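PDB 4D79: TRNA threonylcarbamoyladenosine dehydratase from Escherichia coli, which catalyses the ATP-dependent dehydration of N6-threonylcarbamoyladenosine at position 37 of tRNAs to its cyclic form and accepts sulfur from the desulfurase CsdA in vitro. Local coordinates for residues G40-L49 against T242-V253; L59-N69 against N80-A90. One frame throughout, in Å; residues are numbered along the deposited sequence. Where two conformers were deposited one is given.

Contact 1 (G40-L49 against T242-V253). With ATP (adenosine-5'-triphosphate), chain K.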
# COMPACT_ATOMS: atom_id res chain seq x y z
N GLY B 40 -10.15 0.76 -6.01
CA GLY B 40 -9.58 0.80 -4.68
C GLY B 40 -8.49 -0.23 -4.49
O GLY B 40 -7.53 0.01 -3.74
N VAL B 41 -8.59 -1.35 -5.19
CA VAL B 41 -7.55 -2.38 -5.17
C VAL B 41 -6.66 -2.30 -6.41
O VAL B 41 -5.43 -2.30 -6.30
CB VAL B 41 -8.20 -3.78 -5.04
CG1 VAL B 41 -7.17 -4.86 -5.20
CG2 VAL B 41 -8.85 -3.91 -3.72
N GLY B 42 -7.26 -2.23 -7.59
CA GLY B 42 -6.49 -2.38 -8.82
C GLY B 42 -5.56 -1.22 -9.13
O GLY B 42 -4.53 -1.42 -9.79
N SER B 43 -5.91 -0.00 -8.70
CA SER B 43 -5.03 1.14 -9.01
C SER B 43 -3.69 0.98 -8.31
O SER B 43 -2.64 1.24 -8.92
CB SER B 43 -5.71 2.46 -8.65
OG SER B 43 -5.87 2.62 -7.25
N TRP B 44 -3.70 0.48 -7.07
CA TRP B 44 -2.46 0.22 -6.36
C TRP B 44 -1.74 -1.01 -6.90
O TRP B 44 -0.51 -1.03 -6.93
CB TRP B 44 -2.70 0.06 -4.85
CG TRP B 44 -3.48 1.17 -4.32
CD1 TRP B 44 -4.82 1.21 -4.23
CD2 TRP B 44 -3.00 2.44 -3.84
NE1 TRP B 44 -5.22 2.39 -3.71
CE2 TRP B 44 -4.14 3.18 -3.46
CE3 TRP B 44 -1.73 3.01 -3.67
CZ2 TRP B 44 -4.05 4.46 -2.95
CZ3 TRP B 44 -1.64 4.28 -3.15
CH2 TRP B 44 -2.79 5.00 -2.79
N ALA B 45 -2.48 -2.05 -7.34
CA ALA B 45 -1.80 -3.16 -7.99
C ALA B 45 -1.03 -2.66 -9.21
O ALA B 45 0.12 -3.06 -9.46
CB ALA B 45 -2.82 -4.24 -8.36
N ALA B 46 -1.66 -1.79 -10.00
CA ALA B 46 -1.02 -1.30 -11.21
C ALA B 46 0.23 -0.52 -10.87
O ALA B 46 1.27 -0.68 -11.54
CB ALA B 46 -2.01 -0.45 -12.01
N GLU B 47 0.15 0.33 -9.83
CA GLU B 47 1.30 1.06 -9.32
C GLU B 47 2.42 0.11 -8.93
O GLU B 47 3.58 0.30 -9.32
CB GLU B 47 0.87 1.91 -8.11
CG GLU B 47 1.99 2.71 -7.45
CD GLU B 47 2.21 4.06 -8.09
OE1 GLU B 47 1.49 4.36 -9.08
OE2 GLU B 47 3.07 4.84 -7.59
N ALA B 48 2.10 -0.92 -8.17
CA ALA B 48 3.13 -1.84 -7.70
C ALA B 48 3.79 -2.60 -8.86
O ALA B 48 5.01 -2.85 -8.83
CB ALA B 48 2.50 -2.81 -6.71
N LEU B 49 3.02 -3.00 -9.87
CA LEU B 49 3.60 -3.67 -11.04
C LEU B 49 4.60 -2.76 -11.75
O LEU B 49 5.69 -3.18 -12.12
CB LEU B 49 2.51 -4.08 -12.00
CG LEU B 49 1.56 -5.15 -11.53
CD1 LEU B 49 0.37 -5.19 -12.49
CD2 LEU B 49 2.22 -6.48 -11.42
N THR B 242 -7.50 3.46 2.23
CA THR B 242 -6.31 3.20 1.43
C THR B 242 -5.44 2.11 2.05
O THR B 242 -4.94 1.22 1.34
CB THR B 242 -5.48 4.49 1.29
OG1 THR B 242 -6.18 5.36 0.39
CG2 THR B 242 -4.08 4.18 0.71
N MET B 243 -5.23 2.18 3.37
CA MET B 243 -4.28 1.28 4.01
C MET B 243 -4.64 -0.17 3.79
O MET B 243 -3.75 -1.03 3.75
CB MET B 243 -4.19 1.57 5.52
CG MET B 243 -3.65 2.95 5.86
SD MET B 243 -4.87 4.27 5.72
CE MET B 243 -5.91 3.88 7.13
N VAL B 244 -5.94 -0.47 3.67
CA VAL B 244 -6.41 -1.83 3.42
C VAL B 244 -6.55 -2.11 1.93
O VAL B 244 -6.03 -3.11 1.44
CB VAL B 244 -7.74 -2.09 4.18
CG1 VAL B 244 -8.37 -3.41 3.80
CG2 VAL B 244 -7.48 -2.07 5.69
N THR B 245 -7.23 -1.24 1.16
CA THR B 245 -7.51 -1.58 -0.23
C THR B 245 -6.21 -1.65 -1.02
O THR B 245 -6.03 -2.57 -1.82
CB THR B 245 -8.52 -0.61 -0.87
OG1 THR B 245 -7.96 0.69 -1.00
CG2 THR B 245 -9.83 -0.51 -0.03
N ALA B 246 -5.26 -0.75 -0.74
CA ALA B 246 -3.96 -0.81 -1.41
C ALA B 246 -3.21 -2.07 -1.02
O ALA B 246 -2.52 -2.67 -1.85
CB ALA B 246 -3.10 0.41 -1.08
N THR B 247 -3.30 -2.46 0.26
CA THR B 247 -2.59 -3.66 0.65
C THR B 247 -3.17 -4.91 -0.01
O THR B 247 -2.42 -5.84 -0.28
CB THR B 247 -2.54 -3.77 2.17
OG1 THR B 247 -1.85 -2.64 2.69
CG2 THR B 247 -1.76 -4.99 2.62
N PHE B 248 -4.50 -4.96 -0.24
CA PHE B 248 -5.06 -6.02 -1.07
C PHE B 248 -4.34 -6.09 -2.42
O PHE B 248 -3.89 -7.15 -2.85
CB PHE B 248 -6.55 -5.80 -1.28
CG PHE B 248 -7.45 -6.48 -0.28
CD1 PHE B 248 -7.54 -6.05 1.05
CD2 PHE B 248 -8.31 -7.51 -0.69
CE1 PHE B 248 -8.41 -6.65 1.97
CE2 PHE B 248 -9.19 -8.11 0.23
CZ PHE B 248 -9.23 -7.68 1.57
N GLY B 249 -4.18 -4.95 -3.08
CA GLY B 249 -3.51 -4.93 -4.37
C GLY B 249 -2.05 -5.31 -4.28
O GLY B 249 -1.53 -6.00 -5.16
N PHE B 250 -1.36 -4.85 -3.21
CA PHE B 250 0.05 -5.18 -3.04
C PHE B 250 0.25 -6.66 -2.74
O PHE B 250 1.18 -7.29 -3.27
CB PHE B 250 0.70 -4.34 -1.94
CG PHE B 250 0.79 -2.88 -2.25
CD1 PHE B 250 0.66 -2.41 -3.54
CD2 PHE B 250 1.01 -1.97 -1.23
CE1 PHE B 250 0.73 -1.08 -3.82
CE2 PHE B 250 1.10 -0.61 -1.51
CZ PHE B 250 0.98 -0.17 -2.77
N VAL B 251 -0.63 -7.25 -1.92
CA VAL B 251 -0.53 -8.67 -1.65
C VAL B 251 -0.82 -9.48 -2.92
O VAL B 251 -0.15 -10.49 -3.20
CB VAL B 251 -1.46 -9.07 -0.50
CG1 VAL B 251 -1.63 -10.59 -0.43
CG2 VAL B 251 -0.95 -8.52 0.82
N ALA B 252 -1.80 -9.05 -3.71
CA ALA B 252 -2.05 -9.72 -4.99
C ALA B 252 -0.82 -9.71 -5.90
O ALA B 252 -0.48 -10.73 -6.51
CB ALA B 252 -3.25 -9.07 -5.69
N VAL B 253 -0.14 -8.56 -6.03
CA VAL B 253 1.05 -8.48 -6.89
C VAL B 253 2.17 -9.36 -6.36
O VAL B 253 2.76 -10.16 -7.10
CB VAL B 253 1.49 -7.01 -7.04
CG1 VAL B 253 2.82 -6.85 -7.68
CG2 VAL B 253 0.44 -6.27 -7.86
PG ATP K . -17.84 3.68 -6.95
O1G ATP K . -18.39 4.50 -5.81
O2G ATP K . -17.47 4.48 -8.18
O3G ATP K . -18.60 2.40 -7.21
PB ATP K . -15.44 2.17 -7.17
O1B ATP K . -16.26 1.04 -7.75
O2B ATP K . -14.44 2.95 -8.00
O3B ATP K . -16.42 3.19 -6.39
PA ATP K . -13.81 0.24 -5.93
O1A ATP K . -14.82 -0.85 -5.57
O2A ATP K . -12.64 0.48 -5.01
O3A ATP K . -14.63 1.62 -5.91
O5' ATP K . -13.28 0.08 -7.46
C5' ATP K . -13.68 -0.98 -8.34
C4' ATP K . -13.22 -0.84 -9.80
O4' ATP K . -13.45 -2.05 -10.60
C3' ATP K . -13.95 0.28 -10.53
O3' ATP K . -13.03 1.24 -11.09
C2' ATP K . -14.71 -0.43 -11.63
O2' ATP K . -14.87 0.39 -12.79
C1' ATP K . -13.88 -1.66 -11.93
N9 ATP K . -14.67 -2.66 -12.73
C8 ATP K . -15.91 -3.07 -12.37
N7 ATP K . -16.43 -3.96 -13.26
C5 ATP K . -15.52 -4.11 -14.22
C6 ATP K . -15.46 -4.93 -15.44
N6 ATP K . -16.50 -5.69 -15.76
N1 ATP K . -14.38 -4.86 -16.22
C2 ATP K . -13.34 -4.06 -15.90
N3 ATP K . -13.32 -3.28 -14.80
C4 ATP K . -14.36 -3.26 -13.90
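Trp44 lays its indole over the methyl of Ala246, and the two are packed closely: Ala246 CB stands 3.5 Å from the centroid of the five-membered ring, a CH-pi contact only 16° off the ring normal. The tryptophan is a knob among Thr242, Thr245, Ala246 and Phe250. Its CG lies anti to the carbonyl carbon (chi1 -51°), which carries the ring along helix 242-253 toward Thr242, whose CG2 meets CZ2. The indole N-H is satisfied by the backbone oxygen of Arg72.

Beside this knob is the other tight part, where the backbones come together and side chains are smallest. The CA atoms of Ala45 and Gly249 are 4.4 Å apart, and the helix axes, crossing at -47°, approach to 7.3 Å. Gly249 suits this place because the side that would carry a CB already holds Val41 O and Ala45 N. Val41 fills the flank, with CG1 over Gly249 and CG2 against Phe248 CB. Phe250 brings the edge of its ring to Trp44 O, with CE1 at 3.3 Å.

Toward the C-terminal ends of both segments the packing is looser: Leu49 CD2 touches Val253 CG1 at 3.8 Å, and Ala48 CB is 4.2 Å from the same methyl. Even there no face opens to solvent, and on one flank Phe250 of the second subunit packs on Ala246.

At the nucleotide end Thr245 OG1 donates to Gly40 O (2.9 Å), approaching from above the carbonyl plane. Gly40 N in turn donates to ATP O2A at 2.7 Å, and the missing side chain gives that phosphate oxygen its space. A glycine-rich turn that leads into a helix, with a backbone amide on a phosphate, is consistent with the Rossmann-type nucleotide site of the ThiF/MoeB/E1 family.

Contact 2 (L59-N69 against N80-A90). With ATP (adenosine-5'-triphosphate), chain K.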
# COMPACT_ATOMS: atom_id res chain seq x y z
N LEU B 59 -4.42 -2.36 -18.65
CA LEU B 59 -5.38 -1.85 -17.68
C LEU B 59 -6.76 -1.90 -18.32
O LEU B 59 -6.97 -1.29 -19.37
CB LEU B 59 -5.05 -0.41 -17.27
CG LEU B 59 -3.64 -0.15 -16.78
CD1 LEU B 59 -3.43 1.33 -16.42
CD2 LEU B 59 -3.32 -1.04 -15.61
N ILE B 60 -7.70 -2.58 -17.67
CA ILE B 60 -9.06 -2.70 -18.20
C ILE B 60 -10.04 -2.08 -17.21
O ILE B 60 -10.24 -2.61 -16.11
CB ILE B 60 -9.45 -4.16 -18.51
CG1 ILE B 60 -8.36 -4.81 -19.34
CG2 ILE B 60 -10.82 -4.17 -19.24
CD1 ILE B 60 -8.73 -6.18 -19.92
N ASP B 61 -10.68 -1.00 -17.64
CA ASP B 61 -11.71 -0.29 -16.87
C ASP B 61 -12.34 0.73 -17.81
O ASP B 61 -11.65 1.30 -18.64
CB ASP B 61 -11.09 0.42 -15.65
CG ASP B 61 -12.08 0.63 -14.51
OD1 ASP B 61 -13.27 0.93 -14.75
OD2 ASP B 61 -11.64 0.51 -13.34
N MET B 62 -13.65 0.99 -17.65
CA MET B 62 -14.21 2.12 -18.40
C MET B 62 -14.77 3.20 -17.48
O MET B 62 -15.43 4.13 -17.96
CB MET B 62 -15.25 1.67 -19.44
CG MET B 62 -16.54 1.12 -18.95
SD MET B 62 -17.59 0.56 -20.32
CE MET B 62 -17.39 1.88 -21.51
N ASP B 63 -14.48 3.14 -16.18
CA ASP B 63 -15.05 4.14 -15.29
C ASP B 63 -14.17 5.38 -15.24
O ASP B 63 -13.00 5.36 -15.64
CB ASP B 63 -15.24 3.56 -13.88
CG ASP B 63 -16.21 4.37 -13.04
OD1 ASP B 63 -16.96 5.21 -13.60
OD2 ASP B 63 -16.23 4.17 -11.80
N ASP B 64 -14.77 6.47 -14.77
CA ASP B 64 -14.12 7.76 -14.63
C ASP B 64 -13.73 8.01 -13.17
O ASP B 64 -14.36 7.48 -12.25
CB ASP B 64 -15.06 8.88 -15.09
CG ASP B 64 -15.41 8.79 -16.57
OD1 ASP B 64 -14.62 8.22 -17.35
OD2 ASP B 64 -16.48 9.31 -16.94
N VAL B 65 -12.72 8.87 -12.97
CA VAL B 65 -12.29 9.28 -11.64
C VAL B 65 -13.38 10.14 -11.01
O VAL B 65 -13.83 11.13 -11.60
CB VAL B 65 -10.94 10.02 -11.70
CG1 VAL B 65 -10.53 10.50 -10.32
CG2 VAL B 65 -9.84 9.13 -12.27
N CYS B 66 -13.80 9.77 -9.80
CA CYS B 66 -14.82 10.49 -9.04
C CYS B 66 -14.24 11.02 -7.74
O CYS B 66 -13.40 10.36 -7.12
CB CYS B 66 -16.03 9.59 -8.71
SG CYS B 66 -16.95 8.95 -10.14
N VAL B 67 -14.71 12.19 -7.31
CA VAL B 67 -14.16 12.81 -6.10
C VAL B 67 -14.29 11.87 -4.92
O VAL B 67 -13.41 11.83 -4.04
CB VAL B 67 -14.83 14.17 -5.82
CG1 VAL B 67 -16.30 14.01 -5.53
CG2 VAL B 67 -14.14 14.84 -4.64
N THR B 68 -15.33 11.03 -4.92
CA THR B 68 -15.54 10.08 -3.83
C THR B 68 -14.54 8.93 -3.86
O THR B 68 -14.50 8.17 -2.88
CB THR B 68 -16.97 9.50 -3.84
OG1 THR B 68 -17.19 8.78 -5.06
CG2 THR B 68 -18.07 10.59 -3.67
N ASN B 69 -13.74 8.80 -4.94
CA ASN B 69 -12.63 7.84 -4.98
C ASN B 69 -11.44 8.25 -4.11
O ASN B 69 -10.53 7.44 -3.91
CB ASN B 69 -12.07 7.66 -6.40
CG ASN B 69 -13.08 7.17 -7.43
OD1 ASN B 69 -12.82 7.30 -8.62
ND2 ASN B 69 -14.20 6.59 -7.01
N ASN B 80 -7.66 15.15 -11.70
CA ASN B 80 -8.03 13.98 -12.48
C ASN B 80 -9.53 13.70 -12.49
O ASN B 80 -9.97 12.85 -13.28
CB ASN B 80 -7.31 12.75 -11.94
CG ASN B 80 -5.82 12.83 -12.14
OD1 ASN B 80 -5.34 13.59 -12.98
ND2 ASN B 80 -5.09 12.04 -11.41
N VAL B 81 -10.31 14.37 -11.64
CA VAL B 81 -11.73 14.06 -11.54
C VAL B 81 -12.39 14.28 -12.89
O VAL B 81 -12.22 15.33 -13.51
CB VAL B 81 -12.39 14.93 -10.45
CG1 VAL B 81 -13.92 14.71 -10.45
CG2 VAL B 81 -11.81 14.61 -9.10
N GLY B 82 -13.17 13.29 -13.34
CA GLY B 82 -13.83 13.35 -14.63
C GLY B 82 -13.11 12.67 -15.77
O GLY B 82 -13.71 12.47 -16.83
N LEU B 83 -11.83 12.32 -15.61
CA LEU B 83 -11.06 11.60 -16.61
C LEU B 83 -11.22 10.09 -16.44
O LEU B 83 -11.57 9.58 -15.37
CB LEU B 83 -9.58 12.01 -16.50
CG LEU B 83 -9.35 13.51 -16.59
CD1 LEU B 83 -7.88 13.87 -16.39
CD2 LEU B 83 -9.85 14.06 -17.91
N ALA B 84 -10.94 9.36 -17.52
CA ALA B 84 -11.00 7.90 -17.48
C ALA B 84 -9.91 7.36 -16.56
O ALA B 84 -8.73 7.69 -16.72
CB ALA B 84 -10.87 7.32 -18.89
N LYS B 85 -10.30 6.52 -15.60
CA LYS B 85 -9.36 5.97 -14.64
C LYS B 85 -8.19 5.27 -15.32
O LYS B 85 -7.03 5.40 -14.89
CB LYS B 85 -10.04 4.97 -13.71
CG LYS B 85 -10.99 5.50 -12.75
CD LYS B 85 -11.58 4.34 -11.95
CE LYS B 85 -12.50 4.87 -10.84
NZ LYS B 85 -13.01 3.79 -9.97
N ALA B 86 -8.49 4.42 -16.32
CA ALA B 86 -7.44 3.60 -16.92
C ALA B 86 -6.43 4.47 -17.65
O ALA B 86 -5.22 4.22 -17.59
CB ALA B 86 -8.03 2.56 -17.86
N GLU B 87 -6.90 5.53 -18.30
CA GLU B 87 -6.00 6.43 -19.01
C GLU B 87 -5.15 7.25 -18.04
O GLU B 87 -3.97 7.50 -18.30
CB GLU B 87 -6.81 7.36 -19.91
CG GLU B 87 -5.97 8.08 -20.92
CD GLU B 87 -5.26 7.11 -21.84
OE1 GLU B 87 -5.95 6.20 -22.35
OE2 GLU B 87 -4.03 7.24 -22.03
N VAL B 88 -5.74 7.74 -16.94
CA VAL B 88 -4.98 8.47 -15.91
C VAL B 88 -3.88 7.59 -15.34
O VAL B 88 -2.73 8.01 -15.17
CB VAL B 88 -5.94 8.96 -14.81
CG1 VAL B 88 -5.15 9.51 -13.59
CG2 VAL B 88 -6.86 10.01 -15.34
N MET B 89 -4.23 6.34 -15.01
CA MET B 89 -3.27 5.42 -14.45
C MET B 89 -2.20 5.04 -15.48
O MET B 89 -1.02 4.89 -15.13
CB MET B 89 -3.99 4.18 -13.94
CG MET B 89 -3.19 3.35 -12.98
SD MET B 89 -2.80 4.25 -11.46
CE MET B 89 -1.18 3.62 -11.11
N ALA B 90 -2.56 4.93 -16.76
CA ALA B 90 -1.56 4.63 -17.78
C ALA B 90 -0.53 5.76 -17.90
O ALA B 90 0.67 5.50 -18.05
CB ALA B 90 -2.21 4.39 -19.13
PG ATP K . -17.84 3.68 -6.95
O1G ATP K . -18.39 4.50 -5.81
O2G ATP K . -17.47 4.48 -8.18
O3G ATP K . -18.60 2.40 -7.21
PB ATP K . -15.44 2.17 -7.17
O1B ATP K . -16.26 1.04 -7.75
O2B ATP K . -14.44 2.95 -8.00
O3B ATP K . -16.42 3.19 -6.39
PA ATP K . -13.81 0.24 -5.93
O1A ATP K . -14.82 -0.85 -5.57
O2A ATP K . -12.64 0.48 -5.01
O3A ATP K . -14.63 1.62 -5.91
O5' ATP K . -13.28 0.08 -7.46
C5' ATP K . -13.68 -0.98 -8.34
C4' ATP K . -13.22 -0.84 -9.80
O4' ATP K . -13.45 -2.05 -10.60
C3' ATP K . -13.95 0.28 -10.53
O3' ATP K . -13.03 1.24 -11.09
C2' ATP K . -14.71 -0.43 -11.63
O2' ATP K . -14.87 0.39 -12.79
C1' ATP K . -13.88 -1.66 -11.93
N9 ATP K . -14.67 -2.66 -12.73
C8 ATP K . -15.91 -3.07 -12.37
N7 ATP K . -16.43 -3.96 -13.26
C5 ATP K . -15.52 -4.11 -14.22
C6 ATP K . -15.46 -4.93 -15.44
N6 ATP K . -16.50 -5.69 -15.76
N1 ATP K . -14.38 -4.86 -16.22
C2 ATP K . -13.34 -4.06 -15.90
N3 ATP K . -13.32 -3.28 -14.80
C4 ATP K . -14.36 -3.26 -13.90
O HOH W 1 -11.16 3.89 -17.30
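Lys85 and Asp63 join the two segments through their backbones, Lys85 N donating to Asp63 O at 2.9 Å in the carbonyl plane, while Val65 N donates to Leu83 O at 2.8 Å, almost in line with the carbonyl bond. These two bonds flank Asp64 and Ala84, the non-hydrogen-bonded pair of a single antiparallel bridge at the ATP site of this Rossmann-type fold. A third bond, from Gly82 N to Val65 O, ties in the type II turn 80-83, whose positive phi at Gly82 (95°) suits a glycine.

Asp61 and Lys85 turn their polar groups to the nucleotide. Asp61, just after strand 56-60, receives both ribose hydroxyls, O2' on OD1 (2.6 Å) and O3' on OD2 (2.7 Å); two oxygens in one flat group match a vicinal diol well. OD1 also takes the N-H of Asp63 in an Asx turn. Lys85, extended beyond CG, is long enough to donate from NZ to O3' (2.8 Å) while coming close to the beta-phosphate oxygen O2B. It runs alongside Asp63, making a long salt bridge, and has Gln73 as a further partner. A water accepts from Ala86 N, a first-turn amide of helix 85-96, and donates to Asp63 O, linking the two segments.

Farther out, the contact becomes apolar. Val65 lies against the turn and the aliphatic stem of Lys85, with CG2 3.8 Å from Lys85 CG. Small Ala86 and Ala90 let the helix settle close to the strand, and there Leu59 CD1 reaches 3.6 Å from Ala86 O and also touches Met89 CB.

In the fold
Contacts 1 and 2 have centres about 15 Å apart and hold the same ATP from two directions: segment 40-49 meets the alpha-phosphate, whereas segments 59-69 and 80-90 take the ribose and approach the beta-phosphate. Helix 42-51 leads directly into strand 56-60, so the two parts of the pocket are close in sequence, but helix 242-266, which backs the phosphate turn, comes from the far end of the chain. The contacts also touch each other. Met89 CE lies 3.4 Å from Glu47 OE1, and Ala46 CB packs 3.9 Å from Leu59 CD2, so helix 42-51 is shared by both. Arg72, Gln73 and Val109 add further hydrogen bonds to the nucleotide.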